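Local structure of carbonic anhydrase (Unidentified, 3R1W) at residues Ser117-Gly122 / Ala135-Gly140; Ser71-Thr76 / Tyr86-Gly91; Asp127-Ala132 / Phe147-Thr152. The protein probably catalyses the reversible hydration of carbon dioxide to bicarbonate, as a trimeric carbonic anhydrase built on a beta-helix. One frame throughout, in Å; residues are numbered along the deposited sequence.

How the interactions relate
From the N terminus, interaction 2 comes first: Thr76 and Tyr86 meet at the base of the loop 77-85, which joins two faces of the beta-helix, and the contact is complete before the others begin. Interaction 1 then opens at Ser117 and closes one turn later at Gly140. Interaction 3 opens at Asp127, inside that interval, and closes at Thr152, so the two cross: interaction 1 joins neighbouring strands 118-119 and 136-137 of one face, interaction 3 strands 130-131 and 147-150 of another. They touch where Thr136 N meets Gly151 O. Asp121 OD2 reaches Thr76 OG1, tying interaction 1 to interaction 2. Interactions 2 and 3 do not touch.

Interaction 1 of 3, residues Ser117-Gly122 / Ala135-Gly140; sequences SMIMDG and ATVSPG
Ile119 and Val137 make the tight side of this contact, lying alongside each other on the inner face of two parallel strands. CD1 of Ile119 presses on CG2 of Val137 at 3.3 Å, closer than carbons usually sit; the bend at chi2 (-62°) swings CD1 across toward its neighbour. Three hydrogen bonds join the backbones beside this pair: Met118 N bonds Ala135 O at 2.7 Å, Val137 N bonds Met118 O, and Met120 N reaches Val137 O.

The outer side is looser. Met120 runs alongside the Pro139 ring, with CB 3.9 Å from CG of the proline, while its SD crosses over to CG2 of Thr136 at 3.8 Å. Beyond it, where Pro139 and Gly140 are exposed, Gly140 N makes only a weak bond to Asp121 O. With an alanine at Met120 the thioether is gone, which would probably open a gap between Thr136, the Pro139 ring and Ala133 of the second subunit. Partners eighteen residues apart, as with Ser117 and Ala135, are one full coil of three hexapeptides apart, the stacking expected of a left-handed parallel beta-helix.

Interaction 2 of 3, residues Ser71-Thr76 / Tyr86-Gly91; sequences SVLHIT and YPLIIG
Leu73 is the first residue of 71-76 to meet 86-91, and it does so inside the beta-helix. Its CB is pressed by CD2 of Leu88 at 3.5 Å, slightly tight for two carbons, and the two side chains cross at about a right angle. Farther out, CD1 of Leu73 meets CD1 of Ile90 at 3.8 Å, again nearly perpendicular, while Leu102 and Ile61 close in on Leu73 from neighbouring strands.

His74 turns its CB away from 86-91, and its ring lies at the subunit interface. Its NE2 is hydrogen-bonded to Asp55, and its ring meets those of His103 and of His98 of the second subunit, a grouping consistent with the three-histidine metal site shared between subunits in gamma-class carbonic anhydrases. Strands 72-74 and 88-90 belong to two different faces of the left-handed beta-helix, which explains the 120° between their directions and the core filling between them.

Ile75 follows, just past strand 72-74. CG1 stands between its own backbone N and carbonyl carbon (chi1 41°), which carries CD1 over one face of the His74 ring and turns CG2 to Leu88, 3.6 Å from its CB. CB of Ile75 also sits close to Tyr86 O, at 3.2 Å.

Thr76 is half of an antiparallel hydrogen-bonded pair, a single bridge at the base of the intervening loop. Thr76 N gives a nearly straight bond (174°) to a lone pair of Tyr86 O, and Tyr86 N returns one to Thr76 O from a little out of the carbonyl plane; each spans 3.0 Å. CB of Thr76 lies at the edge of the Tyr86 ring, 4.0 Å from CD2, while its OG1 is hydrogen-bonded to Asp121.

Interaction 3 of 3, residues Asp127-Ala132 / Phe147-Thr152; sequences DEVIVA and FVYMGT
The last coil of the left-handed beta-helix is laid down where Ile130 pairs with Val148 and Val131 with Tyr149, strand 147-150 running parallel to 130-131. Three backbone bonds set the register. Ile130 N reaches Phe147 O at 3.1 Å, from a little out of the carbonyl plane; Tyr149 N bonds Ile130 O at 2.8 Å and Ala132 N bonds Tyr149 O at 2.9 Å, both donors almost in line with the carbonyl they meet. Ile130 O has a second, softer partner in CA of Val148, at 3.4 Å.

The two faces of this pair are filled differently. On the inner one, CG1 of Val129 meets CD1 of the Tyr149 ring obliquely at 4.0 Å. That methyl is anti to its own backbone N (chi1 164°), which turns it toward strand 147-150. Ile130 O lies at the edge of the same ring, and Tyr149 OH is held by a hydrogen bond with Glu144 N, so the phenol is fixed at its far end as well as at its root.

On the outer face, Ile130 and Val148 lie side by side, with CG2 of Val148 4.1 Å from both CB and CD1 of Ile130. Helix 162-184 covers them, bringing Phe168 onto Ile130 and Glu164 onto both. Farther along, CB of Met150 lies 3.8 Å from CB of Ala132. Near the start of 127-132, the Glu128 carboxylate turns away to salt bridges with Arg110 and Arg165.

Across the strands themselves no charged pair is used: backbone hydrogen bonds fix the register and the side chains that meet on either face are mostly apolar, so the cohesion of this coil probably rests on backbone pairing and on exclusion of water, with the ionic links directed outward.

Interaction 1 of 3, residues Ser117-Gly122 / Ala135-Gly140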
ATOM      1  N   SER B 117       3.912  -4.448  -7.767  1.00  4.94           N
ATOM      2  CA  SER B 117       5.288  -4.818  -8.061  1.00  6.47           C
ATOM      3  C   SER B 117       6.243  -3.845  -7.376  1.00 10.16           C
ATOM      4  O   SER B 117       5.838  -2.768  -6.929  1.00  8.34           O
ATOM      5  CB  SER B 117       5.547  -4.899  -9.566  1.00 14.36           C
ATOM      6  OG  SER B 117       5.447  -3.637 -10.185  1.00 15.14           O
ATOM      7  N   MET B 118       7.506  -4.239  -7.286  1.00  5.42           N
ATOM      8  CA  MET B 118       8.511  -3.445  -6.593  1.00  6.68           C
ATOM      9  C   MET B 118       9.781  -3.428  -7.432  1.00  7.44           C
ATOM     10  O   MET B 118      10.270  -4.480  -7.840  1.00 10.48           O
ATOM     11  CB  MET B 118       8.782  -4.038  -5.203  1.00  5.28           C
ATOM     12  CG  MET B 118       9.893  -3.337  -4.446  1.00  8.73           C
ATOM     13  SD  MET B 118       9.870  -3.697  -2.676  1.00 12.91           S
ATOM     14  CE  MET B 118       8.454  -2.783  -2.139  1.00 70.72           C
ATOM     15  N   ILE B 119      10.282  -2.231  -7.728  1.00  4.43           N
ATOM     16  CA  ILE B 119      11.511  -2.082  -8.509  1.00  6.79           C
ATOM     17  C   ILE B 119      12.511  -1.331  -7.646  1.00  8.60           C
ATOM     18  O   ILE B 119      12.238  -0.213  -7.216  1.00  9.69           O
ATOM     19  CB  ILE B 119      11.283  -1.250  -9.781  1.00  7.57           C
ATOM     20  CG1 ILE B 119       9.963  -1.623 -10.461  1.00 17.99           C
ATOM     21  CG2 ILE B 119      12.469  -1.391 -10.739  1.00 12.65           C
ATOM     22  CD1 ILE B 119       9.884  -3.045 -10.922  1.00 20.25           C
ATOM     23  N   MET B 120      13.684  -1.923  -7.443  1.00  7.59           N
ATOM     24  CA  MET B 120      14.611  -1.455  -6.409  1.00  8.46           C
ATOM     25  C   MET B 120      15.836  -0.682  -6.928  1.00 10.11           C
ATOM     26  O   MET B 120      16.030  -0.537  -8.131  1.00 10.06           O
ATOM     27  CB  MET B 120      15.022  -2.643  -5.538  1.00  9.62           C
ATOM     28  CG  MET B 120      13.800  -3.384  -4.970  1.00  8.66           C
ATOM     29  SD  MET B 120      14.200  -4.851  -4.007  1.00 16.31           S
ATOM     30  CE  MET B 120      15.012  -4.120  -2.595  1.00 17.78           C
ATOM     31  N   ASP B 121      16.650  -0.180  -6.002  1.00  8.71           N
ATOM     32  CA  ASP B 121      17.738   0.741  -6.345  1.00 10.07           C
ATOM     33  C   ASP B 121      18.633   0.239  -7.473  1.00  9.85           C
ATOM     34  O   ASP B 121      19.136  -0.883  -7.431  1.00 13.53           O
ATOM     35  CB  ASP B 121      18.620   1.034  -5.123  1.00 11.96           C
ATOM     36  CG  ASP B 121      17.990   2.029  -4.151  1.00 15.46           C
ATOM     37  OD1 ASP B 121      16.974   2.654  -4.495  1.00 16.41           O
ATOM     38  OD2 ASP B 121      18.535   2.197  -3.034  1.00 17.64           O
ATOM     39  N   GLY B 122      18.848   1.093  -8.464  1.00  9.94           N
ATOM     40  CA  GLY B 122      19.810   0.806  -9.508  1.00 10.88           C
ATOM     41  C   GLY B 122      19.294  -0.136 -10.571  1.00 14.56           C
ATOM     42  O   GLY B 122      20.003  -0.449 -11.527  1.00 14.66           O
ATOM     43  N   ALA B 135       5.656  -8.524  -8.932  1.00  7.21           N
ATOM     44  CA  ALA B 135       7.063  -8.865  -9.148  1.00 10.43           C
ATOM     45  C   ALA B 135       7.986  -8.019  -8.283  1.00 13.58           C
ATOM     46  O   ALA B 135       7.650  -6.896  -7.916  1.00  9.61           O
ATOM     47  CB  ALA B 135       7.436  -8.704 -10.609  1.00 10.03           C
ATOM     48  N   THR B 136       9.153  -8.565  -7.959  1.00 11.06           N
ATOM     49  CA  THR B 136      10.199  -7.752  -7.348  1.00  9.99           C
ATOM     50  C   THR B 136      11.445  -7.770  -8.220  1.00 11.19           C
ATOM     51  O   THR B 136      12.083  -8.815  -8.393  1.00 11.53           O
ATOM     52  CB  THR B 136      10.581  -8.238  -5.947  1.00  9.82           C
ATOM     53  OG1 THR B 136       9.440  -8.181  -5.084  1.00 14.43           O
ATOM     54  CG2 THR B 136      11.686  -7.360  -5.380  1.00 13.65           C
ATOM     55  N   VAL B 137      11.782  -6.608  -8.767  1.00  9.72           N
ATOM     56  CA  VAL B 137      12.977  -6.458  -9.588  1.00  8.74           C
ATOM     57  C   VAL B 137      14.120  -6.046  -8.678  1.00 12.62           C
ATOM     58  O   VAL B 137      14.118  -4.948  -8.126  1.00  9.85           O
ATOM     59  CB  VAL B 137      12.760  -5.404 -10.692  1.00 10.56           C
ATOM     60  CG1 VAL B 137      14.011  -5.233 -11.553  1.00 11.27           C
ATOM     61  CG2 VAL B 137      11.563  -5.797 -11.562  1.00 12.61           C
ATOM     62  N   SER B 138      15.102  -6.931  -8.544  1.00  9.98           N
ATOM     63  CA  SER B 138      16.173  -6.773  -7.561  1.00 16.54           C
ATOM     64  C   SER B 138      17.066  -5.560  -7.838  1.00 10.04           C
ATOM     65  O   SER B 138      17.128  -5.071  -8.958  1.00 10.48           O
ATOM     66  CB  SER B 138      17.026  -8.045  -7.526  1.00 17.69           C
ATOM     67  OG  SER B 138      16.256  -9.172  -7.147  1.00 23.45           O
ATOM     68  N   PRO B 139      17.773  -5.077  -6.809  1.00 12.26           N
ATOM     69  CA  PRO B 139      18.659  -3.928  -7.022  1.00 12.22           C
ATOM     70  C   PRO B 139      19.669  -4.228  -8.130  1.00 13.14           C
ATOM     71  O   PRO B 139      20.299  -5.295  -8.120  1.00 15.01           O
ATOM     72  CB  PRO B 139      19.372  -3.784  -5.673  1.00 12.38           C
ATOM     73  CG  PRO B 139      18.430  -4.405  -4.688  1.00 13.17           C
ATOM     74  CD  PRO B 139      17.810  -5.554  -5.417  1.00 12.26           C
ATOM     75  N   GLY B 140      19.796  -3.305  -9.081  1.00  8.24           N
ATOM     76  CA  GLY B 140      20.783  -3.422 -10.144  1.00 13.70           C
ATOM     77  C   GLY B 140      20.368  -4.299 -11.311  1.00 15.64           C
ATOM     78  O   GLY B 140      21.094  -4.410 -12.301  1.00 16.91           O
TER

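Interaction 2 of 3, residues Ser71-Thr76 / Tyr86-Gly91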
ATOM      1  N   SER B  71       0.558   3.979  -4.934  1.00  5.07           N
ATOM      2  CA  SER B  71       1.970   3.765  -5.278  1.00  3.21           C
ATOM      3  C   SER B  71       2.861   4.676  -4.443  1.00  8.17           C
ATOM      4  O   SER B  71       2.438   5.757  -4.017  1.00  8.15           O
ATOM      5  CB  SER B  71       2.226   4.028  -6.771  1.00  6.60           C
ATOM      6  OG  SER B  71       1.536   3.097  -7.592  1.00 11.70           O
ATOM      7  N   VAL B  72       4.090   4.231  -4.197  1.00  5.53           N
ATOM      8  CA  VAL B  72       5.090   5.065  -3.543  1.00  5.79           C
ATOM      9  C   VAL B  72       6.333   5.092  -4.427  1.00  4.99           C
ATOM     10  O   VAL B  72       6.871   4.042  -4.798  1.00  4.30           O
ATOM     11  CB  VAL B  72       5.439   4.564  -2.120  1.00  4.09           C
ATOM     12  CG1 VAL B  72       6.700   5.258  -1.581  1.00  7.35           C
ATOM     13  CG2 VAL B  72       4.264   4.803  -1.168  1.00  5.31           C
ATOM     14  N   LEU B  73       6.747   6.302  -4.802  1.00  5.20           N
ATOM     15  CA  LEU B  73       7.967   6.507  -5.581  1.00  2.98           C
ATOM     16  C   LEU B  73       8.959   7.271  -4.721  1.00  7.72           C
ATOM     17  O   LEU B  73       8.647   8.348  -4.222  1.00  7.40           O
ATOM     18  CB  LEU B  73       7.690   7.323  -6.838  1.00  5.89           C
ATOM     19  CG  LEU B  73       6.548   6.977  -7.797  1.00 14.94           C
ATOM     20  CD1 LEU B  73       6.814   7.539  -9.205  1.00  7.60           C
ATOM     21  CD2 LEU B  73       6.200   5.504  -7.837  1.00 11.52           C
ATOM     22  N   HIS B  74      10.155   6.725  -4.553  1.00  6.16           N
ATOM     23  CA  HIS B  74      11.141   7.385  -3.716  1.00  5.04           C
ATOM     24  C   HIS B  74      12.549   7.092  -4.229  1.00  7.90           C
ATOM     25  O   HIS B  74      12.736   6.479  -5.281  1.00  8.34           O
ATOM     26  CB  HIS B  74      10.958   6.982  -2.240  1.00  7.45           C
ATOM     27  CG  HIS B  74      11.691   7.866  -1.276  1.00  7.13           C
ATOM     28  ND1 HIS B  74      12.509   7.374  -0.282  1.00 11.23           N
ATOM     29  CD2 HIS B  74      11.742   9.217  -1.169  1.00  7.34           C
ATOM     30  CE1 HIS B  74      13.033   8.380   0.398  1.00  8.25           C
ATOM     31  NE2 HIS B  74      12.583   9.510  -0.121  1.00  7.73           N
ATOM     32  N   ILE B  75      13.536   7.563  -3.490  1.00  5.77           N
ATOM     33  CA  ILE B  75      14.905   7.568  -3.961  1.00  5.52           C
ATOM     34  C   ILE B  75      15.859   7.270  -2.814  1.00 11.37           C
ATOM     35  O   ILE B  75      15.434   7.106  -1.667  1.00 10.61           O
ATOM     36  CB  ILE B  75      15.248   8.924  -4.603  1.00  9.16           C
ATOM     37  CG1 ILE B  75      14.649  10.089  -3.791  1.00  9.20           C
ATOM     38  CG2 ILE B  75      14.688   8.980  -6.019  1.00  8.39           C
ATOM     39  CD1 ILE B  75      15.208  10.256  -2.351  1.00  8.34           C
ATOM     40  N   THR B  76      17.151   7.198  -3.118  1.00  8.92           N
ATOM     41  CA  THR B  76      18.145   6.932  -2.080  1.00 11.42           C
ATOM     42  C   THR B  76      19.172   8.064  -2.008  1.00 14.23           C
ATOM     43  O   THR B  76      19.759   8.442  -3.019  1.00 11.73           O
ATOM     44  CB  THR B  76      18.876   5.606  -2.344  1.00 11.75           C
ATOM     45  OG1 THR B  76      17.951   4.521  -2.224  1.00 15.63           O
ATOM     46  CG2 THR B  76      20.024   5.408  -1.345  1.00 12.00           C
ATOM     47  N   TYR B  86      20.736   7.197  -5.512  1.00  7.13           N
ATOM     48  CA  TYR B  86      19.967   6.671  -6.638  1.00  8.24           C
ATOM     49  C   TYR B  86      18.751   7.555  -6.870  1.00 13.92           C
ATOM     50  O   TYR B  86      17.846   7.614  -6.029  1.00 13.25           O
ATOM     51  CB  TYR B  86      19.507   5.236  -6.364  1.00 12.72           C
ATOM     52  CG  TYR B  86      20.623   4.220  -6.323  1.00 14.86           C
ATOM     53  CD1 TYR B  86      21.151   3.695  -7.494  1.00 17.93           C
ATOM     54  CD2 TYR B  86      21.142   3.776  -5.114  1.00 14.96           C
ATOM     55  CE1 TYR B  86      22.172   2.760  -7.465  1.00 19.09           C
ATOM     56  CE2 TYR B  86      22.165   2.839  -5.074  1.00 20.40           C
ATOM     57  CZ  TYR B  86      22.676   2.339  -6.253  1.00 20.88           C
ATOM     58  OH  TYR B  86      23.696   1.412  -6.218  1.00 22.06           O
ATOM     59  N   PRO B  87      18.728   8.266  -8.003  1.00  9.18           N
ATOM     60  CA  PRO B  87      17.547   9.056  -8.350  1.00  6.19           C
ATOM     61  C   PRO B  87      16.519   8.140  -8.997  1.00  6.95           C
ATOM     62  O   PRO B  87      16.791   6.950  -9.172  1.00  9.64           O
ATOM     63  CB  PRO B  87      18.094  10.032  -9.382  1.00 10.23           C
ATOM     64  CG  PRO B  87      19.166   9.236 -10.077  1.00 10.06           C
ATOM     65  CD  PRO B  87      19.792   8.383  -9.020  1.00  9.19           C
ATOM     66  N   LEU B  88      15.365   8.692  -9.347  1.00  8.07           N
ATOM     67  CA  LEU B  88      14.306   7.920  -9.981  1.00  8.23           C
ATOM     68  C   LEU B  88      13.978   8.551 -11.327  1.00  5.98           C
ATOM     69  O   LEU B  88      13.543   9.702 -11.393  1.00  8.38           O
ATOM     70  CB  LEU B  88      13.066   7.903  -9.080  1.00  9.45           C
ATOM     71  CG  LEU B  88      11.814   7.192  -9.589  1.00 11.58           C
ATOM     72  CD1 LEU B  88      12.118   5.744  -9.917  1.00 11.15           C
ATOM     73  CD2 LEU B  88      10.729   7.301  -8.522  1.00 10.21           C
ATOM     74  N   ILE B  89      14.181   7.789 -12.398  1.00  7.84           N
ATOM     75  CA  ILE B  89      14.000   8.302 -13.750  1.00 10.48           C
ATOM     76  C   ILE B  89      12.992   7.413 -14.465  1.00  9.99           C
ATOM     77  O   ILE B  89      13.189   6.203 -14.536  1.00  8.78           O
ATOM     78  CB  ILE B  89      15.327   8.272 -14.528  1.00 10.95           C
ATOM     79  CG1 ILE B  89      16.378   9.121 -13.806  1.00 12.55           C
ATOM     80  CG2 ILE B  89      15.123   8.766 -15.961  1.00 16.60           C
ATOM     81  CD1 ILE B  89      16.006  10.587 -13.723  1.00 12.28           C
ATOM     82  N   ILE B  90      11.913   8.014 -14.966  1.00  9.24           N
ATOM     83  CA  ILE B  90      10.834   7.266 -15.615  1.00 10.47           C
ATOM     84  C   ILE B  90      10.462   7.903 -16.952  1.00  9.37           C
ATOM     85  O   ILE B  90      10.305   9.110 -17.038  1.00  9.09           O
ATOM     86  CB  ILE B  90       9.576   7.207 -14.706  1.00  6.84           C
ATOM     87  CG1 ILE B  90       9.905   6.498 -13.393  1.00  3.71           C
ATOM     88  CG2 ILE B  90       8.445   6.466 -15.412  1.00  9.42           C
ATOM     89  CD1 ILE B  90       8.851   6.707 -12.296  1.00  8.51           C
ATOM     90  N   GLY B  91      10.317   7.100 -18.006  1.00 11.83           N
ATOM     91  CA  GLY B  91      10.083   7.665 -19.330  1.00 11.31           C
ATOM     92  C   GLY B  91       8.629   7.963 -19.660  1.00 13.63           C
ATOM     93  O   GLY B  91       7.827   8.227 -18.762  1.00  8.01           O
TER

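Interaction 3 of 3, residues Asp127-Ala132 / Phe147-Thr152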
ATOM      1  N   ASP B 127      12.964  -0.119 -22.636  1.00 15.60           N
ATOM      2  CA  ASP B 127      11.711   0.163 -23.343  1.00 11.42           C
ATOM      3  C   ASP B 127      10.907  -1.104 -23.594  1.00 10.76           C
ATOM      4  O   ASP B 127      11.475  -2.172 -23.809  1.00 12.67           O
ATOM      5  CB  ASP B 127      11.994   0.781 -24.719  1.00 14.29           C
ATOM      6  CG  ASP B 127      12.621   2.155 -24.647  1.00 19.22           C
ATOM      7  OD1 ASP B 127      12.793   2.706 -23.535  1.00 18.10           O
ATOM      8  OD2 ASP B 127      12.936   2.691 -25.736  1.00 18.88           O
ATOM      9  N   GLU B 128       9.584  -0.972 -23.598  1.00  7.96           N
ATOM     10  CA  GLU B 128       8.700  -2.054 -24.030  1.00 10.51           C
ATOM     11  C   GLU B 128       8.903  -3.344 -23.236  1.00 14.20           C
ATOM     12  O   GLU B 128       9.094  -4.423 -23.794  1.00 13.41           O
ATOM     13  CB  GLU B 128       8.830  -2.261 -25.554  1.00  8.32           C
ATOM     14  CG  GLU B 128       8.451  -0.984 -26.310  1.00 10.01           C
ATOM     15  CD  GLU B 128       8.521  -1.099 -27.830  1.00 17.66           C
ATOM     16  OE1 GLU B 128       8.991  -2.133 -28.350  1.00 22.90           O
ATOM     17  OE2 GLU B 128       8.106  -0.131 -28.504  1.00 20.56           O
ATOM     18  N   VAL B 129       8.853  -3.209 -21.912  1.00  7.70           N
ATOM     19  CA  VAL B 129       8.961  -4.335 -21.008  1.00 10.57           C
ATOM     20  C   VAL B 129       7.668  -4.417 -20.205  1.00  7.90           C
ATOM     21  O   VAL B 129       7.059  -3.393 -19.906  1.00 10.03           O
ATOM     22  CB  VAL B 129      10.143  -4.130 -20.024  1.00  9.28           C
ATOM     23  CG1 VAL B 129      10.029  -5.073 -18.836  1.00  9.46           C
ATOM     24  CG2 VAL B 129      11.487  -4.280 -20.758  1.00  8.94           C
ATOM     25  N   ILE B 130       7.247  -5.633 -19.881  1.00  9.42           N
ATOM     26  CA  ILE B 130       6.136  -5.840 -18.958  1.00 11.17           C
ATOM     27  C   ILE B 130       6.672  -6.434 -17.665  1.00 11.85           C
ATOM     28  O   ILE B 130       7.356  -7.462 -17.685  1.00 10.93           O
ATOM     29  CB  ILE B 130       5.067  -6.794 -19.539  1.00 11.29           C
ATOM     30  CG1 ILE B 130       4.331  -6.127 -20.705  1.00  7.82           C
ATOM     31  CG2 ILE B 130       4.077  -7.210 -18.448  1.00 10.53           C
ATOM     32  CD1 ILE B 130       3.419  -7.076 -21.472  1.00  9.45           C
ATOM     33  N   VAL B 131       6.383  -5.770 -16.548  1.00  9.64           N
ATOM     34  CA  VAL B 131       6.689  -6.306 -15.223  1.00 10.86           C
ATOM     35  C   VAL B 131       5.374  -6.788 -14.632  1.00 11.29           C
ATOM     36  O   VAL B 131       4.452  -5.997 -14.400  1.00  9.40           O
ATOM     37  CB  VAL B 131       7.347  -5.252 -14.296  1.00  8.26           C
ATOM     38  CG1 VAL B 131       7.619  -5.846 -12.896  1.00  7.79           C
ATOM     39  CG2 VAL B 131       8.641  -4.732 -14.915  1.00  8.76           C
ATOM     40  N   ALA B 132       5.275  -8.097 -14.431  1.00  8.44           N
ATOM     41  CA  ALA B 132       4.024  -8.711 -13.985  1.00  8.43           C
ATOM     42  C   ALA B 132       3.650  -8.209 -12.609  1.00  7.45           C
ATOM     43  O   ALA B 132       4.525  -7.856 -11.807  1.00  9.74           O
ATOM     44  CB  ALA B 132       4.149 -10.227 -13.974  1.00 14.60           C
ATOM     45  N   PHE B 147      10.481  -7.952 -23.415  1.00 13.20           N
ATOM     46  CA  PHE B 147      10.222  -9.158 -22.635  1.00  7.30           C
ATOM     47  C   PHE B 147       9.266  -8.947 -21.476  1.00 13.42           C
ATOM     48  O   PHE B 147       9.095  -7.832 -20.989  1.00 11.68           O
ATOM     49  CB  PHE B 147      11.521  -9.759 -22.099  1.00 11.42           C
ATOM     50  CG  PHE B 147      12.375 -10.379 -23.160  1.00 13.05           C
ATOM     51  CD1 PHE B 147      13.330  -9.631 -23.822  1.00 13.37           C
ATOM     52  CD2 PHE B 147      12.205 -11.711 -23.505  1.00 17.47           C
ATOM     53  CE1 PHE B 147      14.115 -10.203 -24.813  1.00 19.32           C
ATOM     54  CE2 PHE B 147      12.988 -12.293 -24.487  1.00 20.33           C
ATOM     55  CZ  PHE B 147      13.944 -11.538 -25.144  1.00 18.67           C
ATOM     56  N   VAL B 148       8.647 -10.046 -21.057  1.00 14.58           N
ATOM     57  CA  VAL B 148       7.823 -10.089 -19.864  1.00 13.06           C
ATOM     58  C   VAL B 148       8.653 -10.656 -18.721  1.00 12.25           C
ATOM     59  O   VAL B 148       9.307 -11.691 -18.866  1.00 12.78           O
ATOM     60  CB  VAL B 148       6.599 -11.003 -20.060  1.00 11.59           C
ATOM     61  CG1 VAL B 148       5.805 -11.104 -18.772  1.00 12.40           C
ATOM     62  CG2 VAL B 148       5.723 -10.487 -21.193  1.00 15.56           C
ATOM     63  N   TYR B 149       8.633  -9.975 -17.582  1.00 12.82           N
ATOM     64  CA  TYR B 149       9.324 -10.449 -16.390  1.00 11.72           C
ATOM     65  C   TYR B 149       8.332 -10.721 -15.271  1.00 13.36           C
ATOM     66  O   TYR B 149       7.373  -9.974 -15.098  1.00 11.19           O
ATOM     67  CB  TYR B 149      10.360  -9.422 -15.941  1.00 10.44           C
ATOM     68  CG  TYR B 149      11.597  -9.393 -16.818  1.00 10.42           C
ATOM     69  CD1 TYR B 149      11.620  -8.674 -18.017  1.00 13.10           C
ATOM     70  CD2 TYR B 149      12.746 -10.089 -16.443  1.00 12.40           C
ATOM     71  CE1 TYR B 149      12.758  -8.652 -18.811  1.00 14.60           C
ATOM     72  CE2 TYR B 149      13.881 -10.076 -17.233  1.00 15.31           C
ATOM     73  CZ  TYR B 149      13.885  -9.357 -18.408  1.00 18.25           C
ATOM     74  OH  TYR B 149      15.028  -9.349 -19.183  1.00 19.28           O
ATOM     75  N   MET B 150       8.567 -11.775 -14.501  1.00 11.70           N
ATOM     76  CA  MET B 150       7.655 -12.163 -13.434  1.00 10.87           C
ATOM     77  C   MET B 150       8.400 -12.812 -12.270  1.00 15.45           C
ATOM     78  O   MET B 150       9.420 -13.451 -12.466  1.00 15.33           O
ATOM     79  CB  MET B 150       6.595 -13.125 -13.984  1.00 20.00           C
ATOM     80  CG  MET B 150       5.604 -13.663 -12.996  1.00 20.00           C
ATOM     81  SD  MET B 150       4.207 -14.473 -13.820  1.00 20.00           S
ATOM     82  CE  MET B 150       3.545 -13.124 -14.796  1.00 20.00           C
ATOM     83  N   GLY B 151       7.874 -12.646 -11.064  1.00 12.23           N
ATOM     84  CA  GLY B 151       8.373 -13.376  -9.912  1.00 10.83           C
ATOM     85  C   GLY B 151       9.160 -12.548  -8.915  1.00 10.52           C
ATOM     86  O   GLY B 151       9.355 -11.337  -9.099  1.00  9.48           O
ATOM     87  N   THR B 152       9.604 -13.219  -7.852  1.00 12.72           N
ATOM     88  CA  THR B 152      10.409 -12.603  -6.805  1.00 11.96           C
ATOM     89  C   THR B 152      11.556 -13.548  -6.482  1.00 15.25           C
ATOM     90  O   THR B 152      11.372 -14.530  -5.758  1.00 18.10           O
ATOM     91  CB  THR B 152       9.581 -12.333  -5.521  1.00 20.69           C
ATOM     92  OG1 THR B 152       9.072 -13.566  -5.000  1.00 24.28           O
ATOM     93  CG2 THR B 152       8.407 -11.400  -5.815  1.00 13.23           C
TER